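Local coordinates for protein esterase Rv0045c (Mycobacterium tuberculosis, PDB 6WYN) that hydrolyses carboxylic esters, preferring short, straight-chain alkyl esters with highest activity toward four-atom chains, although its physiological substrate is unknown, at residues A[113-118]-A[131-136]; A[159-164]-A[173-178]. All coordinates share one frame; numbering follows the deposited sequence.

Contact 1: residues A[113-118]-A[131-136]; sequences DLPGHG and QLNSET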
# COMPACT_ATOMS: atom_id res chain seq x y z
N ASP A 113 -7.07 -0.47 4.37
CA ASP A 113 -6.82 0.99 4.35
C ASP A 113 -6.03 1.35 5.61
O ASP A 113 -6.52 1.10 6.70
CB ASP A 113 -8.10 1.82 4.27
CG ASP A 113 -8.85 1.79 2.94
OD1 ASP A 113 -8.18 1.66 1.89
OD2 ASP A 113 -10.12 1.92 2.95
N LEU A 114 -4.80 1.83 5.46
CA LEU A 114 -3.97 2.29 6.57
C LEU A 114 -4.70 3.46 7.24
O LEU A 114 -5.39 4.22 6.59
CB LEU A 114 -2.59 2.73 6.07
CG LEU A 114 -1.66 1.63 5.53
CD1 LEU A 114 -0.36 2.28 5.16
CD2 LEU A 114 -1.45 0.47 6.52
N PRO A 115 -4.50 3.68 8.55
CA PRO A 115 -4.95 4.91 9.19
C PRO A 115 -4.63 6.10 8.30
O PRO A 115 -3.55 6.20 7.65
CB PRO A 115 -4.18 4.91 10.51
CG PRO A 115 -4.03 3.47 10.81
CD PRO A 115 -3.81 2.78 9.47
N GLY A 116 -5.57 7.01 8.23
CA GLY A 116 -5.41 8.26 7.48
C GLY A 116 -5.65 8.11 6.01
O GLY A 116 -5.37 9.06 5.28
N HIS A 117 -6.10 6.95 5.55
CA HIS A 117 -6.22 6.63 4.11
C HIS A 117 -7.51 5.85 3.83
O HIS A 117 -8.01 5.11 4.72
CB HIS A 117 -5.00 5.79 3.71
CG HIS A 117 -3.69 6.48 3.86
ND1 HIS A 117 -2.97 6.44 5.04
CD2 HIS A 117 -2.95 7.15 2.95
CE1 HIS A 117 -1.83 7.10 4.85
NE2 HIS A 117 -1.81 7.57 3.58
N GLY A 118 -7.97 5.94 2.59
CA GLY A 118 -9.12 5.20 2.08
C GLY A 118 -10.35 5.55 2.89
O GLY A 118 -10.65 6.76 2.98
N GLN A 131 4.82 2.12 13.26
CA GLN A 131 4.61 1.60 14.63
C GLN A 131 3.14 1.79 15.10
O GLN A 131 2.61 0.84 15.72
CB GLN A 131 5.57 2.31 15.58
CG GLN A 131 7.04 1.88 15.39
CD GLN A 131 7.98 2.42 14.31
OE1 GLN A 131 7.67 3.22 13.39
NE2 GLN A 131 9.23 1.94 14.46
N LEU A 132 2.61 2.99 14.93
CA LEU A 132 1.20 3.40 15.27
C LEU A 132 0.22 2.59 14.37
O LEU A 132 -0.74 1.95 14.88
CB LEU A 132 1.09 4.93 15.09
CG LEU A 132 1.80 5.77 16.19
CD1 LEU A 132 1.87 7.31 15.97
CD2 LEU A 132 1.19 5.45 17.54
N ASN A 133 0.52 2.50 13.07
CA ASN A 133 -0.30 1.75 12.07
C ASN A 133 -0.41 0.32 12.51
O ASN A 133 -1.54 -0.20 12.57
CB ASN A 133 0.28 1.74 10.66
CG ASN A 133 0.26 3.10 10.06
OD1 ASN A 133 -0.39 4.00 10.59
ND2 ASN A 133 1.03 3.27 9.00
N SER A 134 0.72 -0.28 12.88
CA SER A 134 0.80 -1.67 13.35
C SER A 134 -0.03 -1.87 14.64
O SER A 134 -0.67 -2.89 14.78
CB SER A 134 2.23 -2.03 13.56
OG SER A 134 2.37 -3.44 13.75
N GLU A 135 0.05 -0.97 15.60
CA GLU A 135 -0.72 -1.07 16.88
C GLU A 135 -2.23 -1.08 16.58
O GLU A 135 -2.91 -1.91 17.10
CB GLU A 135 -0.38 0.11 17.80
CG GLU A 135 0.99 0.02 18.44
CD GLU A 135 1.15 -1.00 19.57
OE1 GLU A 135 2.23 -1.00 20.20
OE2 GLU A 135 0.20 -1.80 19.82
N THR A 136 -2.72 -0.17 15.77
CA THR A 136 -4.14 -0.13 15.34
C THR A 136 -4.50 -1.45 14.60
O THR A 136 -5.54 -2.10 14.92
CB THR A 136 -4.37 1.14 14.53
OG1 THR A 136 -3.87 2.28 15.24
CG2 THR A 136 -5.83 1.32 14.17

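Contact 2: residues A[159-164]-A[173-178]; sequences LTAIRL and GELVLV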
# COMPACT_ATOMS: atom_id res chain seq x y z
N LEU A 159 6.82 -1.16 5.76
CA LEU A 159 7.40 -0.92 7.12
C LEU A 159 6.33 -1.27 8.18
O LEU A 159 6.66 -1.92 9.18
CB LEU A 159 7.88 0.52 7.22
CG LEU A 159 8.89 0.95 6.15
CD1 LEU A 159 9.57 2.23 6.54
CD2 LEU A 159 9.93 -0.13 5.92
N THR A 160 5.05 -1.02 7.88
CA THR A 160 3.93 -1.44 8.77
C THR A 160 4.00 -2.96 8.92
O THR A 160 3.90 -3.46 10.04
CB THR A 160 2.58 -0.90 8.28
OG1 THR A 160 2.74 0.51 8.24
CG2 THR A 160 1.44 -1.27 9.20
N ALA A 161 4.24 -3.67 7.82
CA ALA A 161 4.31 -5.14 7.81
C ALA A 161 5.48 -5.61 8.68
O ALA A 161 5.32 -6.61 9.37
CB ALA A 161 4.44 -5.68 6.42
N ILE A 162 6.62 -4.95 8.59
CA ILE A 162 7.77 -5.32 9.42
C ILE A 162 7.35 -5.24 10.90
O ILE A 162 7.58 -6.20 11.61
CB ILE A 162 8.99 -4.43 9.13
CG1 ILE A 162 9.60 -4.80 7.78
CG2 ILE A 162 10.00 -4.57 10.27
CD1 ILE A 162 10.59 -3.79 7.26
N ARG A 163 6.76 -4.13 11.31
CA ARG A 163 6.36 -3.94 12.73
C ARG A 163 5.33 -5.00 13.12
O ARG A 163 5.54 -5.69 14.17
CB ARG A 163 5.89 -2.51 12.98
CG ARG A 163 5.68 -2.25 14.47
CD ARG A 163 6.73 -2.85 15.43
NE ARG A 163 6.35 -2.69 16.82
CZ ARG A 163 7.03 -3.15 17.87
NH1 ARG A 163 6.56 -2.94 19.10
NH2 ARG A 163 8.16 -3.80 17.71
N LEU A 164 4.35 -5.29 12.27
CA LEU A 164 3.40 -6.39 12.54
C LEU A 164 4.15 -7.71 12.75
O LEU A 164 3.80 -8.47 13.69
CB LEU A 164 2.40 -6.53 11.40
CG LEU A 164 1.33 -5.45 11.35
CD1 LEU A 164 0.60 -5.49 10.01
CD2 LEU A 164 0.33 -5.62 12.50
N GLY A 173 3.76 -15.26 8.41
CA GLY A 173 4.71 -16.32 8.04
C GLY A 173 5.80 -15.77 7.13
O GLY A 173 6.95 -16.26 7.23
N GLU A 174 5.47 -14.77 6.29
CA GLU A 174 6.31 -14.37 5.14
C GLU A 174 6.00 -12.91 4.77
O GLU A 174 4.81 -12.56 4.78
CB GLU A 174 5.97 -15.41 4.09
CG GLU A 174 6.74 -15.32 2.83
CD GLU A 174 7.93 -16.25 2.75
OE1 GLU A 174 7.92 -17.35 3.38
OE2 GLU A 174 8.85 -15.87 2.03
N LEU A 175 7.03 -12.08 4.55
CA LEU A 175 6.87 -10.66 4.16
C LEU A 175 7.32 -10.48 2.71
O LEU A 175 8.42 -10.96 2.33
CB LEU A 175 7.72 -9.74 5.03
CG LEU A 175 7.29 -9.62 6.48
CD1 LEU A 175 8.42 -9.08 7.35
CD2 LEU A 175 6.08 -8.72 6.59
N VAL A 176 6.56 -9.70 1.96
CA VAL A 176 7.00 -9.16 0.66
C VAL A 176 6.95 -7.65 0.79
O VAL A 176 5.84 -7.11 1.01
CB VAL A 176 6.14 -9.69 -0.50
CG1 VAL A 176 6.63 -9.13 -1.81
CG2 VAL A 176 6.10 -11.22 -0.55
N LEU A 177 8.11 -7.02 0.68
CA LEU A 177 8.29 -5.55 0.73
C LEU A 177 8.29 -5.04 -0.70
O LEU A 177 9.18 -5.50 -1.51
CB LEU A 177 9.61 -5.20 1.42
CG LEU A 177 9.74 -5.59 2.89
CD1 LEU A 177 11.08 -5.12 3.42
CD2 LEU A 177 8.64 -4.97 3.75
N VAL A 178 7.44 -4.07 -1.01
CA VAL A 178 7.47 -3.46 -2.37
C VAL A 178 8.17 -2.11 -2.29
O VAL A 178 7.60 -1.15 -1.74
CB VAL A 178 6.08 -3.43 -3.00
CG1 VAL A 178 6.08 -2.83 -4.39
CG2 VAL A 178 5.51 -4.82 -3.03

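Contact 1: residues A[113-118]-A[131-136]
The carboxamide of N133 approaches the pyrrolidine ring of P115 with its oxygen in front and its plane steeply tilted to the ring. OD1 of N133 lies 3.9, 3.7 and 3.8 Å from P115 CB, CG and CD; it comes from the side of one ring face but is displaced outward past the CB-CG-CD end. The other flat group, the H117 imidazole, has L114 O in plane at its edge and stands edge-to-face with the ring of H89.

D113 to G118 belong to the glycine-rich D-x-P-G-x-G-x-S loop that follows a strand of the alpha/beta-hydrolase sheet, here strand 109-112, and contact 1 docks this loop on helix 130-144. A type II turn from L114 to H117 presents the proline: G116 takes the third position with positive phi (81°), and a weak bond from H117 N to L114 O, 3.0 Å, closes the turn.

On the helix, N133 holds CG beside its backbone N and anti to the carbonyl carbon (chi1 -67°), which brings the amide to the loop. Its ND2 makes a weak hydrogen bond to Y128 O, which probably helps to fix the rotation of the amide, and passes 4.2 Å from L114 CD1. One turn on, T136 CG2 reaches P115 CG at 4.4 Å, the looser edge of the packing, while I73 of strand 73-78 touches both residues. The turn is also tied from within: H117 ND1 donates to P115 O over 2.7 Å, bent at the hydrogen (145°), with the nitrogen lifted above the carbonyl plane.

Contact 2: residues A[159-164]-A[173-178]
I162 reaches from helix 159-164 to the strand leucines through one branch of its side chain. Its CB makes no close approach to the strand. From there CG1 leaves beside the backbone N, anti to the carbonyl carbon, whereas CG2 goes anti to the N. CG1 comes 4.1 Å from L177 CD2 and 4.5 Å from L175 CD1, so it faces both leucines, which stand two residues apart on the same face of the strand. With chi2 extended (167°), CD1 runs on to the isobutyl end of L177, lying 4.1 Å from L177 CD1 and nearly as close to CD2. The two side chains cross at about a right angle.

Helix and strand are the last two elements of the beta-alpha-beta unit made by strand 150-154, helix 156-167 and strand 174-178, and the turn between the first two carries S155 on the nucleophile elbow of the alpha/beta-hydrolase fold. The short axes pass 8.8 Å apart and run close to antiparallel (160°), as expected when the helix returns across the sheet between parallel strands.

Next to I162, L175 CD2 presses on A161 CB at 3.5 Å, tighter than usual for two carbons, and lies 3.6 Å from A161 O. A161 also meets V151 on the neighbouring strand, while I162 touches L262, D265 and V266 of helix 260-268.

How the contacts relate
The centres of contacts 1 and 2 lie 14 Å apart, and their helices touch directly. N133 belongs to both interfaces: its OD1 is turned to the loop 113-118, while its ND2 stands 3.3 Å from T160 OG1 of helix 156-167, a weak hydrogen bond. S134 adds to the second interface, its OG packing 3.1 Å from L164 N without hydrogen-bond geometry. Helix 156-167 in turn lies on strand 174-178. Both contacts come near the catalytic centre. The L114 side chain is about 6 Å from G91, a substrate-selectivity site, and about 8 Å from the probable nucleophile S155; that of L177 is about 8 Å from D179, assigned to the triad with S155 and H310.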